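Halogenase (Chondromyces crocatus, PDB 3E1T) probably catalyses the FAD-dependent chlorination step in the biosynthesis of the myxobacterial natural product chondrochloren. Local coordinates at residues C289-L300 with F344-Y355. Numbering follows the deposited sequence.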
# COMPACT_ATOMS: atom_id res chain seq x y z
N CYS A 289 8.01 -0.82 8.71
CA CYS A 289 8.34 0.58 8.52
C CYS A 289 9.85 0.69 8.67
O CYS A 289 10.46 -0.06 9.42
CB CYS A 289 7.61 1.46 9.54
SG CYS A 289 7.72 3.26 9.25
N ASN A 290 10.44 1.63 7.94
CA ASN A 290 11.87 1.89 8.06
C ASN A 290 12.18 2.94 9.13
O ASN A 290 11.37 3.84 9.37
CB ASN A 290 12.44 2.29 6.70
CG ASN A 290 12.91 1.08 5.90
OD1 ASN A 290 14.09 0.75 5.91
ND2 ASN A 290 11.98 0.39 5.22
N THR A 291 13.34 2.82 9.77
CA THR A 291 13.77 3.79 10.79
C THR A 291 14.04 5.18 10.22
O THR A 291 14.08 6.17 10.96
CB THR A 291 15.03 3.32 11.58
OG1 THR A 291 16.05 2.93 10.65
CG2 THR A 291 14.68 2.13 12.47
N SER A 292 14.22 5.25 8.90
CA SER A 292 14.43 6.52 8.20
C SER A 292 13.97 6.38 6.77
O SER A 292 14.10 5.31 6.18
CB SER A 292 15.92 6.90 8.23
OG SER A 292 16.11 8.21 7.68
N PHE A 293 13.42 7.47 6.22
CA PHE A 293 12.97 7.50 4.82
C PHE A 293 13.91 8.29 3.89
O PHE A 293 13.71 8.30 2.67
CB PHE A 293 11.55 8.07 4.68
CG PHE A 293 10.48 7.27 5.39
CD1 PHE A 293 10.64 5.91 5.66
CD2 PHE A 293 9.28 7.87 5.76
CE1 PHE A 293 9.64 5.17 6.31
CE2 PHE A 293 8.28 7.14 6.41
CZ PHE A 293 8.46 5.79 6.68
N TRP A 294 14.92 8.94 4.47
CA TRP A 294 15.95 9.62 3.66
C TRP A 294 17.29 9.73 4.42
O TRP A 294 17.33 9.60 5.65
CB TRP A 294 15.47 11.01 3.25
CG TRP A 294 15.48 11.99 4.36
CD1 TRP A 294 14.58 12.06 5.39
CD2 TRP A 294 16.42 13.06 4.57
NE1 TRP A 294 14.91 13.11 6.23
CE2 TRP A 294 16.03 13.73 5.75
CE3 TRP A 294 17.54 13.51 3.87
CZ2 TRP A 294 16.74 14.83 6.25
CZ3 TRP A 294 18.24 14.61 4.37
CH2 TRP A 294 17.84 15.25 5.55
N LYS A 295 18.38 9.96 3.71
CA LYS A 295 19.64 10.23 4.42
C LYS A 295 20.37 11.49 3.94
O LYS A 295 20.30 12.53 4.61
CB LYS A 295 20.55 8.99 4.49
CG LYS A 295 20.99 8.42 3.16
CD LYS A 295 22.19 7.48 3.31
CE LYS A 295 23.22 8.01 4.31
NZ LYS A 295 24.58 7.40 4.16
N ASN A 296 21.05 11.41 2.81
CA ASN A 296 21.69 12.56 2.18
C ASN A 296 21.81 12.16 0.73
O ASN A 296 22.60 11.28 0.39
CB ASN A 296 23.07 12.86 2.77
CG ASN A 296 23.05 14.02 3.78
OD1 ASN A 296 22.05 14.74 3.93
ND2 ASN A 296 24.16 14.21 4.48
N GLY A 297 20.96 12.76 -0.10
CA GLY A 297 20.88 12.42 -1.52
C GLY A 297 20.06 11.18 -1.85
O GLY A 297 19.94 10.83 -3.02
N MET A 298 19.51 10.50 -0.85
CA MET A 298 18.70 9.31 -1.10
C MET A 298 17.39 9.37 -0.33
O MET A 298 17.33 9.96 0.75
CB MET A 298 19.47 8.02 -0.76
CG MET A 298 18.82 6.72 -1.24
SD MET A 298 19.91 5.35 -0.89
CE MET A 298 18.90 3.88 -1.17
N ALA A 299 16.34 8.77 -0.90
CA ALA A 299 15.04 8.65 -0.24
C ALA A 299 14.38 7.31 -0.57
O ALA A 299 14.74 6.67 -1.57
CB ALA A 299 14.14 9.77 -0.63
N LEU A 300 13.43 6.89 0.26
CA LEU A 300 12.66 5.67 0.00
C LEU A 300 11.20 6.06 -0.18
O LEU A 300 10.65 6.87 0.58
CB LEU A 300 12.79 4.65 1.15
CG LEU A 300 14.16 4.32 1.76
CD1 LEU A 300 14.03 3.60 3.12
CD2 LEU A 300 15.02 3.51 0.79
N PHE A 344 13.20 17.36 2.95
CA PHE A 344 13.12 15.92 3.16
C PHE A 344 12.62 15.57 4.56
O PHE A 344 12.02 14.51 4.76
CB PHE A 344 14.44 15.24 2.81
CG PHE A 344 14.68 15.12 1.32
CD1 PHE A 344 14.31 13.97 0.63
CD2 PHE A 344 15.26 16.17 0.61
CE1 PHE A 344 14.52 13.85 -0.75
CE2 PHE A 344 15.48 16.07 -0.77
CZ PHE A 344 15.12 14.90 -1.45
N GLU A 345 12.83 16.47 5.52
CA GLU A 345 12.21 16.33 6.84
C GLU A 345 10.69 16.48 6.73
O GLU A 345 9.95 15.77 7.42
CB GLU A 345 12.77 17.35 7.82
CG GLU A 345 14.08 16.94 8.45
CD GLU A 345 14.61 17.98 9.43
OE1 GLU A 345 14.32 19.20 9.23
OE2 GLU A 345 15.31 17.58 10.40
N GLU A 346 10.24 17.38 5.87
CA GLU A 346 8.81 17.57 5.61
C GLU A 346 8.19 16.35 4.93
O GLU A 346 7.08 15.93 5.28
CB GLU A 346 8.57 18.82 4.76
CG GLU A 346 7.10 19.24 4.65
CD GLU A 346 6.51 19.73 5.98
OE1 GLU A 346 7.19 19.66 7.04
OE2 GLU A 346 5.35 20.17 5.97
N PHE A 347 8.90 15.81 3.95
CA PHE A 347 8.52 14.58 3.30
C PHE A 347 8.28 13.43 4.30
O PHE A 347 7.20 12.84 4.31
CB PHE A 347 9.62 14.20 2.30
CG PHE A 347 9.77 12.72 2.07
CD1 PHE A 347 8.69 11.96 1.63
CD2 PHE A 347 10.98 12.10 2.26
CE1 PHE A 347 8.82 10.61 1.39
CE2 PHE A 347 11.13 10.75 2.04
CZ PHE A 347 10.04 9.99 1.60
N GLU A 348 9.27 13.12 5.14
CA GLU A 348 9.15 12.05 6.14
C GLU A 348 8.02 12.31 7.14
O GLU A 348 7.25 11.40 7.48
CB GLU A 348 10.49 11.80 6.85
CG GLU A 348 10.47 10.53 7.72
CD GLU A 348 11.83 9.94 8.01
OE1 GLU A 348 11.98 9.36 9.11
OE2 GLU A 348 12.72 10.01 7.13
N ARG A 349 7.90 13.56 7.59
CA ARG A 349 6.87 13.93 8.55
C ARG A 349 5.47 13.66 7.99
O ARG A 349 4.68 12.98 8.62
CB ARG A 349 7.02 15.41 8.93
CG ARG A 349 6.13 15.85 10.07
CD ARG A 349 6.18 17.38 10.25
NE ARG A 349 5.57 18.09 9.12
CZ ARG A 349 4.27 18.40 9.03
NH1 ARG A 349 3.42 18.04 10.00
NH2 ARG A 349 3.82 19.05 7.97
N ARG A 350 5.19 14.17 6.79
CA ARG A 350 3.93 13.97 6.09
C ARG A 350 3.63 12.49 5.79
O ARG A 350 2.50 12.03 5.94
CB ARG A 350 3.95 14.74 4.78
CG ARG A 350 3.03 15.92 4.67
CD ARG A 350 3.61 17.15 5.30
NE ARG A 350 3.26 18.33 4.51
CZ ARG A 350 2.13 19.03 4.63
NH1 ARG A 350 1.19 18.68 5.51
NH2 ARG A 350 1.95 20.08 3.86
N TYR A 351 4.66 11.77 5.33
CA TYR A 351 4.54 10.36 4.97
C TYR A 351 4.20 9.50 6.21
O TYR A 351 3.31 8.65 6.15
CB TYR A 351 5.84 9.90 4.31
CG TYR A 351 5.85 8.53 3.59
CD1 TYR A 351 4.69 7.78 3.39
CD2 TYR A 351 7.04 8.04 3.06
CE1 TYR A 351 4.72 6.55 2.72
CE2 TYR A 351 7.09 6.80 2.40
CZ TYR A 351 5.93 6.07 2.22
OH TYR A 351 5.99 4.87 1.54
N ARG A 352 4.93 9.72 7.29
CA ARG A 352 4.71 9.01 8.55
C ARG A 352 3.30 9.32 9.11
O ARG A 352 2.67 8.47 9.73
CB ARG A 352 5.77 9.38 9.59
CG ARG A 352 7.13 8.74 9.34
CD ARG A 352 8.14 8.96 10.48
NE ARG A 352 9.40 8.31 10.12
CZ ARG A 352 9.64 7.00 10.22
NH1 ARG A 352 8.72 6.18 10.73
NH2 ARG A 352 10.80 6.50 9.81
N ARG A 353 2.83 10.54 8.88
CA ARG A 353 1.50 10.94 9.32
C ARG A 353 0.42 10.13 8.61
O ARG A 353 -0.49 9.63 9.26
CB ARG A 353 1.26 12.44 9.13
CG ARG A 353 1.93 13.26 10.19
CD ARG A 353 2.06 14.73 9.82
NE ARG A 353 0.83 15.49 10.02
CZ ARG A 353 0.35 15.89 11.20
NH1 ARG A 353 0.97 15.58 12.33
NH2 ARG A 353 -0.77 16.59 11.25
N GLU A 354 0.54 10.00 7.29
CA GLU A 354 -0.45 9.26 6.51
C GLU A 354 -0.36 7.74 6.75
O GLU A 354 -1.39 7.07 6.87
CB GLU A 354 -0.33 9.60 5.02
CG GLU A 354 -1.41 8.96 4.12
CD GLU A 354 -2.83 9.60 4.26
OE1 GLU A 354 -3.03 10.57 5.03
OE2 GLU A 354 -3.74 9.11 3.57
N TYR A 355 0.87 7.22 6.82
CA TYR A 355 1.12 5.82 7.17
C TYR A 355 0.57 5.50 8.57
O TYR A 355 -0.08 4.46 8.76
CB TYR A 355 2.62 5.50 7.09
CG TYR A 355 3.05 4.22 7.77
CD1 TYR A 355 2.96 2.98 7.12
CD2 TYR A 355 3.58 4.25 9.07
CE1 TYR A 355 3.37 1.80 7.77
CE2 TYR A 355 3.99 3.08 9.71
CZ TYR A 355 3.88 1.87 9.06
OH TYR A 355 4.29 0.74 9.70
O HOH W 1 13.75 9.13 10.77
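In the FAD-binding, Rossmann-type fold, the loop of 289-300 that leads into strand 298-300, an edge strand of the five-stranded parallel sheet, packs on helix 340-368 through Phe293, Trp294, Glu348 and Arg352. Strand 298-300 and helix segment 344-355 run nearly parallel. Phe293 is sandwiched: the guanidinium of Arg352 lies flat over one face, its CZ 4.2 Å from the ring centroid and the planes 5° apart, a stacked cation-pi contact, while Tyr351 approaches the opposite face obliquely, CD2 3.5 Å from Phe293 CD2. An extended chain from CG to NE carries the Arg352 charge over the ring, where NH2 donates in the guanidinium plane to Asn290 O (2.8 Å, 159° at the hydrogen). One helical turn back, Glu348 OE1 takes both NE and NH2 of Arg352, a side-on salt bridge that helps fix the guanidinium rotation. The other oxygen, OE2, accepts the amide of Phe293 from above the carboxylate plane (N to OE2 2.8 Å) and also meets the edge of the Trp294 ring at CD1. The indole lies over Phe344, whose CB makes a CH-pi contact 3.6 Å from the centroid of the five-membered ring; chi1 of 74° sets Trp294 CG between its backbone N and carbonyl carbon, turning the indole onto the helix. With a leucine in place of Arg352, Asn290 O would probably lose this donor and Glu348 its charged mate, and the Phe293 face its flat cation-pi partner. Farther along, Cys289 SG sits obliquely to the Tyr355 ring, 4.3 Å from its centroid. Cys306 of strand 306-307 touches Phe293, Tyr351 and Tyr355, helix 467-477 packs on Arg352 through Leu472 and Ala476, and helix 315-333 meets Phe347 and Tyr351, the latter's side chain about 7 Å from the bound FAD.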